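Local atomic coordinates of tyrosyl-tRNA synthetase (Pyrococcus horikoshii, PDB entry 2CYC), a protein that catalyses the attachment of L-tyrosine to its cognate tRNA, first activating the amino acid with ATP and then transferring it to the tRNA acceptor end. Residues S259-H264 and Q272-A277. Numbering follows the deposited sequence.
Sequences SAVFIH and QKLRKA
Ala260 O lies over one face of the Phe262 ring, 4.0 Å from its plane and displaced from the centre, while Lys273 NZ comes in obliquely beside CD1, 3.8 Å away. Both partners belong to one bond: Lys273 NZ donates to Ala260 O at 2.7 Å, nearly in line with the carbonyl (C=O...N angle 163°). The contact lies just beyond the KMSKS loop of this class I synthetase, where the loop 259-264, extended at 260-262, passes helix 267-276; Ala260 packs on Met252 of that motif, its side chain about 9 Å from that of Lys254, which is predicted to bind ATP. Lys273 leaves the helix with CG anti to its carbonyl carbon (chi1 -70°) and is extended from there on, a reach that carries the ammonium to the loop backbone. There it is gripped three ways, since Pro257 O accepts a second hydrogen bond and Asp265 OD2 forms a salt bridge; the same carboxylate oxygen also accepts a hydrogen bond from Phe262 N. A methionine in place of Lys273 would probably leave Ala260 O and Pro257 O without this donor and the charge of Asp265 without its mate, so that the loop would be tied less firmly to the helix. Away from the ammonium group, the contact is apolar. Val261, which also packs on Trp292 and Leu48, places CG2 alongside the lysine methylenes, and Leu274, whose side chain packs on helix 336-350, brings CD2 to 4.3 Å from Val261 CG2. The closest of these apolar approaches is Val261 CG2 to Lys273 CD, at 3.8 Å.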
loop_
_atom_site.group_PDB
_atom_site.type_symbol
_atom_site.label_atom_id
_atom_site.label_comp_id
_atom_site.label_asym_id
_atom_site.label_seq_id
_atom_site.Cartn_x
_atom_site.Cartn_y
_atom_site.Cartn_z
ATOM N N SER A 259 -28.818 -5.896 -20.895
ATOM C CA SER A 259 -28.337 -7.250 -21.185
ATOM C C SER A 259 -27.998 -8.047 -19.930
ATOM O O SER A 259 -27.351 -9.100 -19.992
ATOM C CB SER A 259 -27.111 -7.197 -22.089
ATOM O OG SER A 259 -27.484 -6.834 -23.401
ATOM N N ALA A 260 -28.435 -7.533 -18.790
ATOM C CA ALA A 260 -28.200 -8.206 -17.531
ATOM C C ALA A 260 -29.529 -8.255 -16.800
ATOM O O ALA A 260 -30.322 -7.323 -16.881
ATOM C CB ALA A 260 -27.179 -7.439 -16.710
ATOM N N VAL A 261 -29.791 -9.353 -16.106
ATOM C CA VAL A 261 -31.022 -9.449 -15.353
ATOM C C VAL A 261 -30.672 -9.272 -13.878
ATOM O O VAL A 261 -29.719 -9.878 -13.379
ATOM C CB VAL A 261 -31.715 -10.801 -15.582
ATOM C CG1 VAL A 261 -32.869 -10.973 -14.592
ATOM C CG2 VAL A 261 -32.241 -10.871 -17.027
ATOM N N PHE A 262 -31.434 -8.419 -13.201
ATOM C CA PHE A 262 -31.226 -8.146 -11.787
ATOM C C PHE A 262 -32.248 -8.912 -10.951
ATOM O O PHE A 262 -33.365 -9.186 -11.404
ATOM C CB PHE A 262 -31.301 -6.640 -11.546
ATOM C CG PHE A 262 -30.343 -5.858 -12.410
ATOM C CD1 PHE A 262 -30.809 -5.013 -13.406
ATOM C CD2 PHE A 262 -28.967 -5.994 -12.243
ATOM C CE1 PHE A 262 -29.917 -4.313 -14.224
ATOM C CE2 PHE A 262 -28.067 -5.298 -13.058
ATOM C CZ PHE A 262 -28.543 -4.459 -14.046
ATOM N N ILE A 263 -31.859 -9.272 -9.735
ATOM C CA ILE A 263 -32.723 -10.067 -8.876
ATOM C C ILE A 263 -34.121 -9.498 -8.665
ATOM O O ILE A 263 -35.070 -10.258 -8.484
ATOM C CB ILE A 263 -32.058 -10.337 -7.498
ATOM C CG1 ILE A 263 -31.724 -9.022 -6.794
ATOM C CG2 ILE A 263 -30.800 -11.176 -7.686
ATOM C CD1 ILE A 263 -31.138 -9.241 -5.404
ATOM N N HIS A 264 -34.253 -8.173 -8.705
ATOM C CA HIS A 264 -35.556 -7.554 -8.518
ATOM C C HIS A 264 -36.211 -7.033 -9.802
ATOM O O HIS A 264 -37.158 -6.249 -9.740
ATOM C CB HIS A 264 -35.453 -6.423 -7.486
ATOM C CG HIS A 264 -34.194 -5.625 -7.600
ATOM N ND1 HIS A 264 -33.897 -4.860 -8.708
ATOM C CD2 HIS A 264 -33.121 -5.531 -6.778
ATOM C CE1 HIS A 264 -32.694 -4.333 -8.566
ATOM N NE2 HIS A 264 -32.200 -4.726 -7.403
ATOM N N GLN A 272 -38.841 -9.321 -21.392
ATOM C CA GLN A 272 -38.240 -8.485 -22.420
ATOM C C GLN A 272 -36.765 -8.809 -22.632
ATOM O O GLN A 272 -36.319 -8.974 -23.770
ATOM C CB GLN A 272 -38.390 -7.009 -22.047
ATOM C CG GLN A 272 -37.920 -6.057 -23.131
ATOM C CD GLN A 272 -37.298 -4.790 -22.564
ATOM O OE1 GLN A 272 -36.224 -4.829 -21.948
ATOM N NE2 GLN A 272 -37.973 -3.656 -22.765
ATOM N N LYS A 273 -36.003 -8.897 -21.542
ATOM C CA LYS A 273 -34.578 -9.194 -21.655
ATOM C C LYS A 273 -34.298 -10.585 -22.235
ATOM O O LYS A 273 -33.421 -10.734 -23.092
ATOM C CB LYS A 273 -33.895 -9.034 -20.295
ATOM C CG LYS A 273 -33.801 -7.577 -19.847
ATOM C CD LYS A 273 -33.176 -7.443 -18.467
ATOM C CE LYS A 273 -33.132 -5.979 -18.035
ATOM N NZ LYS A 273 -32.533 -5.794 -16.681
ATOM N N LEU A 274 -35.019 -11.604 -21.773
ATOM C CA LEU A 274 -34.808 -12.944 -22.319
ATOM C C LEU A 274 -35.197 -12.968 -23.787
ATOM O O LEU A 274 -34.561 -13.636 -24.607
ATOM C CB LEU A 274 -35.626 -13.983 -21.544
ATOM C CG LEU A 274 -34.830 -14.743 -20.476
ATOM C CD1 LEU A 274 -33.758 -15.616 -21.146
ATOM C CD2 LEU A 274 -34.189 -13.740 -19.518
ATOM N N ARG A 275 -36.249 -12.219 -24.104
ATOM C CA ARG A 275 -36.756 -12.111 -25.470
ATOM C C ARG A 275 -35.671 -11.656 -26.444
ATOM O O ARG A 275 -35.529 -12.225 -27.526
ATOM C CB ARG A 275 -37.926 -11.129 -25.500
ATOM C CG ARG A 275 -38.612 -10.979 -26.840
ATOM C CD ARG A 275 -39.678 -9.897 -26.752
ATOM N NE ARG A 275 -40.672 -10.190 -25.717
ATOM C CZ ARG A 275 -41.103 -9.309 -24.814
ATOM N NH1 ARG A 275 -42.015 -9.666 -23.911
ATOM N NH2 ARG A 275 -40.619 -8.070 -24.806
ATOM N N LYS A 276 -34.891 -10.650 -26.057
ATOM C CA LYS A 276 -33.830 -10.185 -26.946
ATOM C C LYS A 276 -32.474 -10.829 -26.736
ATOM O O LYS A 276 -31.516 -10.487 -27.416
ATOM C CB LYS A 276 -33.681 -8.654 -26.885
ATOM C CG LYS A 276 -34.543 -7.949 -25.870
ATOM C CD LYS A 276 -34.960 -6.586 -26.397
ATOM C CE LYS A 276 -35.363 -5.642 -25.278
ATOM N NZ LYS A 276 -34.227 -5.346 -24.344
ATOM N N ALA A 277 -32.393 -11.764 -25.797
ATOM C CA ALA A 277 -31.124 -12.432 -25.498
ATOM C C ALA A 277 -30.536 -13.154 -26.707
ATOM O O ALA A 277 -31.274 -13.636 -27.575
ATOM C CB ALA A 277 -31.315 -13.430 -24.362
#